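Local coordinates for protein folylpolyglutamate synthase (FolC) (Helicobacter pylori, PDB 6K8C) that probably adds glutamate to dihydropteroate and then, one residue at a time, to tetrahydrofolates, spending ATP, to make dihydrofolate and folylpolyglutamates, at residues 41-46 against 129-134; 175-180 against 196-201; 225-230 against 261-266. All coordinates share one frame; numbering follows the deposited sequence.

Contact 1: 41-46 against 129-134; sequences AFFEIQ and AVMLAK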
loop_
_atom_site.group_PDB
_atom_site.type_symbol
_atom_site.label_atom_id
_atom_site.label_comp_id
_atom_site.label_asym_id
_atom_site.label_seq_id
_atom_site.Cartn_x
_atom_site.Cartn_y
_atom_site.Cartn_z
ATOM N N ALA A 41 -11.601 -25.463 10.130
ATOM C CA ALA A 41 -12.343 -24.990 11.295
ATOM C C ALA A 41 -13.398 -23.956 10.934
ATOM O O ALA A 41 -14.380 -23.800 11.666
ATOM C CB ALA A 41 -11.387 -24.406 12.337
ATOM N N PHE A 42 -13.220 -23.234 9.832
ATOM C CA PHE A 42 -14.176 -22.193 9.481
ATOM C C PHE A 42 -14.791 -22.425 8.105
ATOM O O PHE A 42 -15.863 -23.026 8.007
ATOM C CB PHE A 42 -13.510 -20.814 9.566
ATOM C CG PHE A 42 -13.248 -20.368 10.973
ATOM C CD1 PHE A 42 -14.203 -19.643 11.662
ATOM C CD2 PHE A 42 -12.059 -20.681 11.612
ATOM C CE1 PHE A 42 -13.981 -19.233 12.959
ATOM C CE2 PHE A 42 -11.833 -20.272 12.913
ATOM C CZ PHE A 42 -12.794 -19.548 13.586
ATOM N N PHE A 43 -14.141 -21.961 7.042
ATOM C CA PHE A 43 -14.745 -22.054 5.719
ATOM C C PHE A 43 -13.687 -21.864 4.643
ATOM O O PHE A 43 -12.600 -21.333 4.889
ATOM C CB PHE A 43 -15.866 -21.025 5.550
ATOM C CG PHE A 43 -15.413 -19.598 5.702
ATOM C CD1 PHE A 43 -14.940 -18.890 4.605
ATOM C CD2 PHE A 43 -15.468 -18.965 6.932
ATOM C CE1 PHE A 43 -14.521 -17.584 4.732
ATOM C CE2 PHE A 43 -15.051 -17.654 7.070
ATOM C CZ PHE A 43 -14.575 -16.960 5.966
ATOM N N GLU A 44 -14.035 -22.306 3.435
ATOM C CA GLU A 44 -13.269 -22.039 2.225
ATOM C C GLU A 44 -13.916 -20.827 1.564
ATOM O O GLU A 44 -15.047 -20.913 1.078
ATOM C CB GLU A 44 -13.281 -23.257 1.303
ATOM C CG GLU A 44 -12.375 -23.182 0.090
ATOM C CD GLU A 44 -11.629 -24.489 -0.132
ATOM O OE1 GLU A 44 -10.737 -24.541 -1.008
ATOM O OE2 GLU A 44 -11.935 -25.467 0.584
ATOM N N ILE A 45 -13.210 -19.693 1.564
ATOM C CA ILE A 45 -13.810 -18.441 1.114
ATOM C C ILE A 45 -14.268 -18.560 -0.342
ATOM O O ILE A 45 -13.572 -19.123 -1.197
ATOM C CB ILE A 45 -12.822 -17.274 1.314
ATOM C CG1 ILE A 45 -13.484 -15.941 0.963
ATOM C CG2 ILE A 45 -11.548 -17.478 0.492
ATOM C CD1 ILE A 45 -12.962 -14.759 1.757
ATOM N N GLN A 46 -15.466 -18.042 -0.622
ATOM C CA GLN A 46 -16.032 -18.125 -1.964
ATOM C C GLN A 46 -15.723 -16.914 -2.831
ATOM O O GLN A 46 -15.805 -17.016 -4.062
ATOM C CB GLN A 46 -17.546 -18.319 -1.886
ATOM C CG GLN A 46 -17.968 -19.284 -0.792
ATOM C CD GLN A 46 -19.466 -19.424 -0.688
ATOM O OE1 GLN A 46 -20.063 -19.124 0.347
ATOM N NE2 GLN A 46 -20.087 -19.894 -1.763
ATOM N N ALA A 129 -8.448 -10.780 7.501
ATOM C CA ALA A 129 -9.001 -10.336 6.224
ATOM C C ALA A 129 -9.948 -11.379 5.642
ATOM O O ALA A 129 -11.038 -11.043 5.165
ATOM C CB ALA A 129 -7.871 -10.020 5.238
ATOM N N VAL A 130 -9.549 -12.653 5.671
ATOM C CA VAL A 130 -10.405 -13.709 5.134
ATOM C C VAL A 130 -11.690 -13.816 5.942
ATOM O O VAL A 130 -12.776 -14.009 5.381
ATOM C CB VAL A 130 -9.652 -15.050 5.097
ATOM C CG1 VAL A 130 -10.556 -16.157 4.531
ATOM C CG2 VAL A 130 -8.375 -14.919 4.291
ATOM N N MET A 131 -11.593 -13.695 7.271
ATOM C CA MET A 131 -12.791 -13.733 8.107
ATOM C C MET A 131 -13.726 -12.580 7.765
ATOM O O MET A 131 -14.944 -12.763 7.628
ATOM C CB MET A 131 -12.405 -13.684 9.589
ATOM C CG MET A 131 -11.963 -15.014 10.171
ATOM S SD MET A 131 -13.303 -16.225 10.281
ATOM C CE MET A 131 -14.394 -15.413 11.445
ATOM N N LEU A 132 -13.167 -11.379 7.615
ATOM C CA LEU A 132 -13.976 -10.209 7.305
ATOM C C LEU A 132 -14.600 -10.279 5.920
ATOM O O LEU A 132 -15.631 -9.639 5.694
ATOM C CB LEU A 132 -13.129 -8.946 7.422
ATOM C CG LEU A 132 -12.681 -8.580 8.832
ATOM C CD1 LEU A 132 -11.667 -7.450 8.783
ATOM C CD2 LEU A 132 -13.876 -8.198 9.682
ATOM N N ALA A 133 -14.005 -11.037 4.997
ATOM C CA ALA A 133 -14.474 -11.117 3.617
ATOM C C ALA A 133 -15.344 -12.343 3.358
ATOM O O ALA A 133 -15.594 -12.674 2.194
ATOM C CB ALA A 133 -13.283 -11.114 2.656
ATOM N N LYS A 134 -15.817 -13.006 4.419
ATOM C CA LYS A 134 -16.581 -14.246 4.287
ATOM C C LYS A 134 -17.718 -14.127 3.277
ATOM O O LYS A 134 -17.955 -15.051 2.488
ATOM C CB LYS A 134 -17.134 -14.647 5.659
ATOM C CG LYS A 134 -18.002 -15.900 5.661
ATOM C CD LYS A 134 -18.798 -15.987 6.960
ATOM C CE LYS A 134 -18.970 -17.423 7.421
ATOM N NZ LYS A 134 -19.501 -18.293 6.336
HETATM O O HOH W 1 -17.157 -17.258 1.767
#
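The side chain of Lys-134 runs at a slant over one face of the Phe-43 ring. The lysine CG sits over that face as a CH-pi contact, 3.8 Å from the centroid of the Phe-43 ring. The chain then bends at its third and fourth torsions, which brings NZ back over the same ring. NZ is 4.5 Å from the centroid of the Phe-43 ring and 26° off its normal, a cation-pi contact. The ring edge is used as well: Val-130 O lies in the ring plane, 3.5 Å from Phe-43 CZ.

Ile-45 packs tightly on the end of the helix. Its CD1 reaches Ala-133 CB at 3.8 Å and also touches Val-130 CG1. Met-131 SD makes Met-aromatic contacts with both rings, obliquely in each case. It is 4.2 Å from the centroid of the Phe-42 ring.

The pairing lies in the Mur ligase-type, P-loop-containing domain. It joins the loop between helix 28-41 and the central strand 48-53 to the C-terminal end of helix 121-132. Phe-38 of helix 28-41 extends the aromatic cluster and meets both Phe-42 and Phe-43.

The looser side runs along exposed Lys-134 and Gln-46. No direct hydrogen bond crosses there. A water accepts from Gln-46 N at 3.0 Å. Its link to Lys-134 O is unusually short and therefore doubtful.

Contact 2: 175-180 against 196-201; sequences DSLESI and PQQELV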
loop_
_atom_site.group_PDB
_atom_site.type_symbol
_atom_site.label_atom_id
_atom_site.label_comp_id
_atom_site.label_asym_id
_atom_site.label_seq_id
_atom_site.Cartn_x
_atom_site.Cartn_y
_atom_site.Cartn_z
ATOM N N ASP A 175 18.868 -9.588 -3.752
ATOM C CA ASP A 175 19.747 -8.460 -4.034
ATOM C C ASP A 175 19.472 -7.865 -5.413
ATOM O O ASP A 175 19.013 -6.728 -5.524
ATOM C CB ASP A 175 21.216 -8.886 -3.932
ATOM C CG ASP A 175 22.174 -7.786 -4.361
ATOM O OD1 ASP A 175 22.382 -6.837 -3.575
ATOM O OD2 ASP A 175 22.718 -7.871 -5.483
ATOM N N SER A 176 19.753 -8.642 -6.458
ATOM C CA SER A 176 19.606 -8.165 -7.825
ATOM C C SER A 176 18.134 -8.005 -8.195
ATOM O O SER A 176 17.240 -8.598 -7.585
ATOM C CB SER A 176 20.281 -9.126 -8.804
ATOM O OG SER A 176 19.575 -10.353 -8.879
ATOM N N LEU A 177 17.890 -7.192 -9.228
ATOM C CA LEU A 177 16.527 -6.996 -9.712
ATOM C C LEU A 177 15.947 -8.282 -10.287
ATOM O O LEU A 177 14.748 -8.539 -10.137
ATOM C CB LEU A 177 16.492 -5.878 -10.756
ATOM C CG LEU A 177 15.115 -5.509 -11.315
ATOM C CD1 LEU A 177 14.213 -4.953 -10.220
ATOM C CD2 LEU A 177 15.241 -4.517 -12.466
ATOM N N GLU A 178 16.776 -9.100 -10.942
ATOM C CA GLU A 178 16.296 -10.389 -11.431
ATOM C C GLU A 178 15.840 -11.271 -10.277
ATOM O O GLU A 178 14.816 -11.956 -10.377
ATOM C CB GLU A 178 17.389 -11.083 -12.246
ATOM C CG GLU A 178 17.136 -12.564 -12.515
ATOM C CD GLU A 178 16.377 -12.809 -13.811
ATOM O OE1 GLU A 178 16.599 -12.056 -14.782
ATOM O OE2 GLU A 178 15.560 -13.757 -13.862
ATOM N N SER A 179 16.578 -11.247 -9.165
ATOM C CA SER A 179 16.205 -12.047 -8.004
ATOM C C SER A 179 14.910 -11.545 -7.378
ATOM O O SER A 179 14.091 -12.346 -6.912
ATOM C CB SER A 179 17.338 -12.037 -6.977
ATOM O OG SER A 179 16.924 -12.621 -5.753
ATOM N N ILE A 180 14.710 -10.226 -7.346
ATOM C CA ILE A 180 13.456 -9.681 -6.830
ATOM C C ILE A 180 12.294 -10.136 -7.699
ATOM O O ILE A 180 11.276 -10.635 -7.202
ATOM C CB ILE A 180 13.523 -8.146 -6.749
ATOM C CG1 ILE A 180 14.742 -7.697 -5.941
ATOM C CG2 ILE A 180 12.231 -7.591 -6.157
ATOM C CD1 ILE A 180 14.725 -8.151 -4.508
ATOM N N PRO A 196 3.324 -2.034 -16.914
ATOM C CA PRO A 196 4.610 -1.837 -17.603
ATOM C C PRO A 196 5.779 -2.002 -16.639
ATOM O O PRO A 196 5.775 -1.462 -15.530
ATOM C CB PRO A 196 4.508 -0.405 -18.147
ATOM C CG PRO A 196 3.040 -0.180 -18.307
ATOM C CD PRO A 196 2.402 -0.907 -17.152
ATOM N N GLN A 197 6.768 -2.784 -17.063
ATOM C CA GLN A 197 7.892 -3.184 -16.225
ATOM C C GLN A 197 9.201 -2.833 -16.915
ATOM O O GLN A 197 9.237 -2.460 -18.089
ATOM C CB GLN A 197 7.880 -4.695 -15.939
ATOM C CG GLN A 197 6.570 -5.248 -15.409
ATOM C CD GLN A 197 6.386 -4.970 -13.938
ATOM O OE1 GLN A 197 7.356 -4.751 -13.218
ATOM N NE2 GLN A 197 5.136 -4.968 -13.484
ATOM N N GLN A 198 10.294 -2.989 -16.172
ATOM C CA GLN A 198 11.609 -2.977 -16.787
ATOM C C GLN A 198 11.794 -4.228 -17.644
ATOM O O GLN A 198 11.138 -5.255 -17.441
ATOM C CB GLN A 198 12.698 -2.890 -15.720
ATOM C CG GLN A 198 12.756 -1.545 -15.023
ATOM C CD GLN A 198 13.787 -1.511 -13.916
ATOM O OE1 GLN A 198 14.975 -1.726 -14.153
ATOM N NE2 GLN A 198 13.337 -1.245 -12.693
ATOM N N GLU A 199 12.714 -4.136 -18.609
ATOM C CA GLU A 199 12.807 -5.153 -19.654
ATOM C C GLU A 199 13.104 -6.539 -19.082
ATOM O O GLU A 199 12.482 -7.529 -19.480
ATOM C CB GLU A 199 13.875 -4.749 -20.673
ATOM C CG GLU A 199 14.096 -5.770 -21.774
ATOM C CD GLU A 199 15.351 -5.484 -22.575
ATOM O OE1 GLU A 199 15.916 -4.380 -22.417
ATOM O OE2 GLU A 199 15.772 -6.360 -23.358
ATOM N N LEU A 200 14.064 -6.636 -18.157
ATOM C CA LEU A 200 14.391 -7.947 -17.601
ATOM C C LEU A 200 13.226 -8.529 -16.808
ATOM O O LEU A 200 13.044 -9.750 -16.786
ATOM C CB LEU A 200 15.651 -7.866 -16.730
ATOM C CG LEU A 200 15.635 -7.197 -15.354
ATOM C CD1 LEU A 200 15.405 -8.221 -14.246
ATOM C CD2 LEU A 200 16.944 -6.454 -15.127
ATOM N N VAL A 201 12.424 -7.676 -16.164
ATOM C CA VAL A 201 11.293 -8.171 -15.385
ATOM C C VAL A 201 10.202 -8.708 -16.306
ATOM O O VAL A 201 9.634 -9.776 -16.056
ATOM C CB VAL A 201 10.764 -7.069 -14.450
ATOM C CG1 VAL A 201 9.506 -7.536 -13.708
ATOM C CG2 VAL A 201 11.847 -6.655 -13.456
HETATM O O HOH W 2 14.960 -11.890 -17.248
#
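Leu-177 reaches across to three residues of the opposite segment. Its CG stands anti to the backbone N (chi1 -177°), which carries the branched end out from the first turn of helix 177-185. CD2 does most of the touching. It lies 3.7 Å from Leu-200 CD2, methyl to methyl. The extended Gln-198 chain holds its amide beside the leucine, with Leu-177 CD2 3.3 Å from Gln-198 OE1. This is a van der Waals contact. Val-201 CG2 closes in on Leu-177 CG at 4.1 Å, the two side chains crossing at about a right angle.

Leu-200 takes a less common shape. Its CG lies between the backbone N and the carbonyl carbon (chi1 73°). CD1 is turned to the helix backbone and rests 3.7 Å from Glu-178 CA.

The carboxylate of Glu-178 splits its partners. One water donates to Glu-178 OE1 at 3.0 Å and to Leu-200 O at 2.9 Å, bridging the segments. Glu-178 OE2 is hydrogen-bonded to Gln-182 NE2, one turn on in the same helix.

Both segments are helix starts. Ser-176 is the N-cap of helix 177-185, and its OG accepts from Ser-179 N at 3.1 Å. Gln-198 holds the N-cap position of helix 199-211. Helix 177-185 links parallel strands 159-162 and 191-194, and helix 199-211 links 191-194 and 215-218, as successive beta-alpha-beta units of the Mur ligase middle domain. Leu-177 also touches Tyr-167, and Val-201 touches Ile-165, in the loop after strand 159-162.

Contact 3: 225-230 against 261-266; sequences KGVRDY and EVLKNL
The first turns of helix 225-234, residues 225-230, come closest to the 261-266 loop at Gly-226 and Leu-263, whose CA atoms are 6.7 Å apart, and the loop there folds as a type I beta turn from Glu-261 to Lys-264. Leu-263 points toward the helix. Its CG lies anti to the carbonyl carbon (chi1 -65°), and CD1 rests on bare backbone, 3.5 Å from Gly-226 C. With no side chain on Gly-226, the methyl can sit directly on the peptide. The same Leu-263 CD1 meets Val-227 CG2 at 3.7 Å.

One turn further along the helix, Tyr-230 meets Leu-266. The tyrosine CG is anti to its own N (chi1 169°), which swings the ring out toward the loop. Leu-266 CD2 sits over one ring face in a CH-pi contact, 3.9 Å from the centroid of the Tyr-230 ring and 26° off its normal. It is displaced toward the rim, near CE1 and CZ. The two side chains cross at about a right angle. Leu-266 O lies in the plane of the ring at its edge, 3.5 Å from Tyr-230 CE1.

The loop after helix 241-254, which leads to strand 276-279 of the second sheet, packs here on helix 225-234. Leu-266 also packs on Leu-67 and Leu-68 of helix 58-70. Leu-244 of helix 241-254 touches both Val-227 and Tyr-230.

The phenol is not left without a partner in this buried setting: Tyr-230 OH is hydrogen-bonded to Lys-267 O, just past the loop segment. Within the turn, Glu-261 OE1 takes a weak bond from Lys-264 N at 2.8 Å. No hydrogen bond joins the helix segment directly to the loop segment.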
loop_
_atom_site.group_PDB
_atom_site.type_symbol
_atom_site.label_atom_id
_atom_site.label_comp_id
_atom_site.label_asym_id
_atom_site.label_seq_id
_atom_site.Cartn_x
_atom_site.Cartn_y
_atom_site.Cartn_z
ATOM N N LYS A 225 -7.897 8.569 -22.708
ATOM C CA LYS A 225 -8.495 9.871 -22.434
ATOM C C LYS A 225 -9.402 9.814 -21.209
ATOM O O LYS A 225 -9.409 10.738 -20.390
ATOM C CB LYS A 225 -9.270 10.358 -23.661
ATOM C CG LYS A 225 -10.362 11.375 -23.353
ATOM C CD LYS A 225 -10.764 12.160 -24.595
ATOM C CE LYS A 225 -9.821 13.327 -24.845
ATOM N NZ LYS A 225 -10.208 14.101 -26.060
ATOM N N GLY A 226 -10.170 8.734 -21.067
ATOM C CA GLY A 226 -11.042 8.605 -19.911
ATOM C C GLY A 226 -10.284 8.641 -18.598
ATOM O O GLY A 226 -10.738 9.246 -17.625
ATOM N N VAL A 227 -9.112 8.001 -18.558
ATOM C CA VAL A 227 -8.294 8.022 -17.349
ATOM C C VAL A 227 -7.669 9.397 -17.151
ATOM O O VAL A 227 -7.647 9.925 -16.033
ATOM C CB VAL A 227 -7.227 6.912 -17.407
ATOM C CG1 VAL A 227 -6.148 7.142 -16.354
ATOM C CG2 VAL A 227 -7.875 5.563 -17.218
ATOM N N ARG A 228 -7.150 10.002 -18.225
ATOM C CA ARG A 228 -6.641 11.365 -18.111
ATOM C C ARG A 228 -7.721 12.310 -17.606
ATOM O O ARG A 228 -7.465 13.145 -16.732
ATOM C CB ARG A 228 -6.102 11.860 -19.457
ATOM C CG ARG A 228 -4.761 11.274 -19.841
ATOM C CD ARG A 228 -3.728 12.336 -20.175
ATOM N NE ARG A 228 -2.443 11.744 -20.543
ATOM C CZ ARG A 228 -1.558 11.263 -19.674
ATOM N NH1 ARG A 228 -1.809 11.302 -18.371
ATOM N NH2 ARG A 228 -0.417 10.745 -20.108
ATOM N N ASP A 229 -8.937 12.193 -18.146
ATOM C CA ASP A 229 -10.023 13.079 -17.738
ATOM C C ASP A 229 -10.365 12.885 -16.268
ATOM O O ASP A 229 -10.567 13.860 -15.532
ATOM C CB ASP A 229 -11.253 12.826 -18.611
ATOM C CG ASP A 229 -11.093 13.380 -20.019
ATOM O OD1 ASP A 229 -10.084 14.063 -20.279
ATOM O OD2 ASP A 229 -11.972 13.129 -20.865
ATOM N N TYR A 230 -10.432 11.630 -15.821
ATOM C CA TYR A 230 -10.715 11.355 -14.417
ATOM C C TYR A 230 -9.654 11.969 -13.513
ATOM O O TYR A 230 -9.974 12.602 -12.500
ATOM C CB TYR A 230 -10.812 9.844 -14.199
ATOM C CG TYR A 230 -10.832 9.424 -12.744
ATOM C CD1 TYR A 230 -12.015 9.414 -12.020
ATOM C CD2 TYR A 230 -9.664 9.040 -12.097
ATOM C CE1 TYR A 230 -12.035 9.028 -10.682
ATOM C CE2 TYR A 230 -9.675 8.648 -10.769
ATOM C CZ TYR A 230 -10.858 8.652 -10.064
ATOM O OH TYR A 230 -10.862 8.260 -8.738
ATOM N N GLU A 261 -19.487 2.754 -19.107
ATOM C CA GLU A 261 -18.443 3.771 -18.972
ATOM C C GLU A 261 -18.245 4.032 -17.482
ATOM O O GLU A 261 -18.810 4.955 -16.892
ATOM C CB GLU A 261 -18.821 5.039 -19.730
ATOM C CG GLU A 261 -17.650 5.746 -20.407
ATOM C CD GLU A 261 -16.764 6.503 -19.430
ATOM O OE1 GLU A 261 -17.206 6.752 -18.288
ATOM O OE2 GLU A 261 -15.622 6.851 -19.803
ATOM N N VAL A 262 -17.406 3.197 -16.869
ATOM C CA VAL A 262 -17.320 3.165 -15.412
ATOM C C VAL A 262 -16.543 4.341 -14.832
ATOM O O VAL A 262 -16.669 4.625 -13.634
ATOM C CB VAL A 262 -16.697 1.832 -14.966
ATOM C CG1 VAL A 262 -17.611 0.679 -15.352
ATOM C CG2 VAL A 262 -15.324 1.654 -15.601
ATOM N N LEU A 263 -15.737 5.035 -15.637
ATOM C CA LEU A 263 -14.965 6.156 -15.120
ATOM C C LEU A 263 -15.803 7.409 -14.907
ATOM O O LEU A 263 -15.403 8.277 -14.123
ATOM C CB LEU A 263 -13.805 6.478 -16.061
ATOM C CG LEU A 263 -12.755 5.376 -16.165
ATOM C CD1 LEU A 263 -11.537 5.877 -16.910
ATOM C CD2 LEU A 263 -12.389 4.859 -14.777
ATOM N N LYS A 264 -16.951 7.523 -15.577
ATOM C CA LYS A 264 -17.728 8.756 -15.497
ATOM C C LYS A 264 -18.219 9.012 -14.079
ATOM O O LYS A 264 -18.210 10.155 -13.609
ATOM C CB LYS A 264 -18.903 8.701 -16.474
ATOM C CG LYS A 264 -18.762 9.660 -17.646
ATOM C CD LYS A 264 -19.531 9.176 -18.864
ATOM C CE LYS A 264 -19.016 9.839 -20.133
ATOM N NZ LYS A 264 -19.415 9.087 -21.358
ATOM N N ASN A 265 -18.636 7.962 -13.375
ATOM C CA ASN A 265 -19.145 8.091 -12.016
ATOM C C ASN A 265 -18.191 7.528 -10.970
ATOM O O ASN A 265 -18.590 7.359 -9.814
ATOM C CB ASN A 265 -20.511 7.413 -11.899
ATOM C CG ASN A 265 -21.511 7.952 -12.896
ATOM O OD1 ASN A 265 -21.520 9.145 -13.200
ATOM N ND2 ASN A 265 -22.359 7.074 -13.419
ATOM N N LEU A 266 -16.950 7.226 -11.341
ATOM C CA LEU A 266 -15.978 6.773 -10.356
ATOM C C LEU A 266 -15.687 7.900 -9.375
ATOM O O LEU A 266 -15.401 9.030 -9.782
ATOM C CB LEU A 266 -14.693 6.315 -11.044
ATOM C CG LEU A 266 -13.584 5.766 -10.142
ATOM C CD1 LEU A 266 -14.060 4.529 -9.395
ATOM C CD2 LEU A 266 -12.327 5.456 -10.951
#

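In the fold
The three contacts follow one another along the chain and share no helix or strand. Contact 3 is the buried one; contacts 1 and 2 are partly buried, with charged residues at their margins. Contacts 1 and 2 belong to the large sheet's domain. The loop of contact 1 leads into central strand 48-53, while contact 2 joins helices near strand 191-194, further toward the sheet edge. Their centres are about 34 Å apart. Contact 3 includes the loop leading to the second sheet. Aromatic rings matter in contacts 1 and 3, but contact 2 has no ring and rests mainly on leucine and valine methyls. A water bridges the segments of contact 2, and one in contact 1 is less certain.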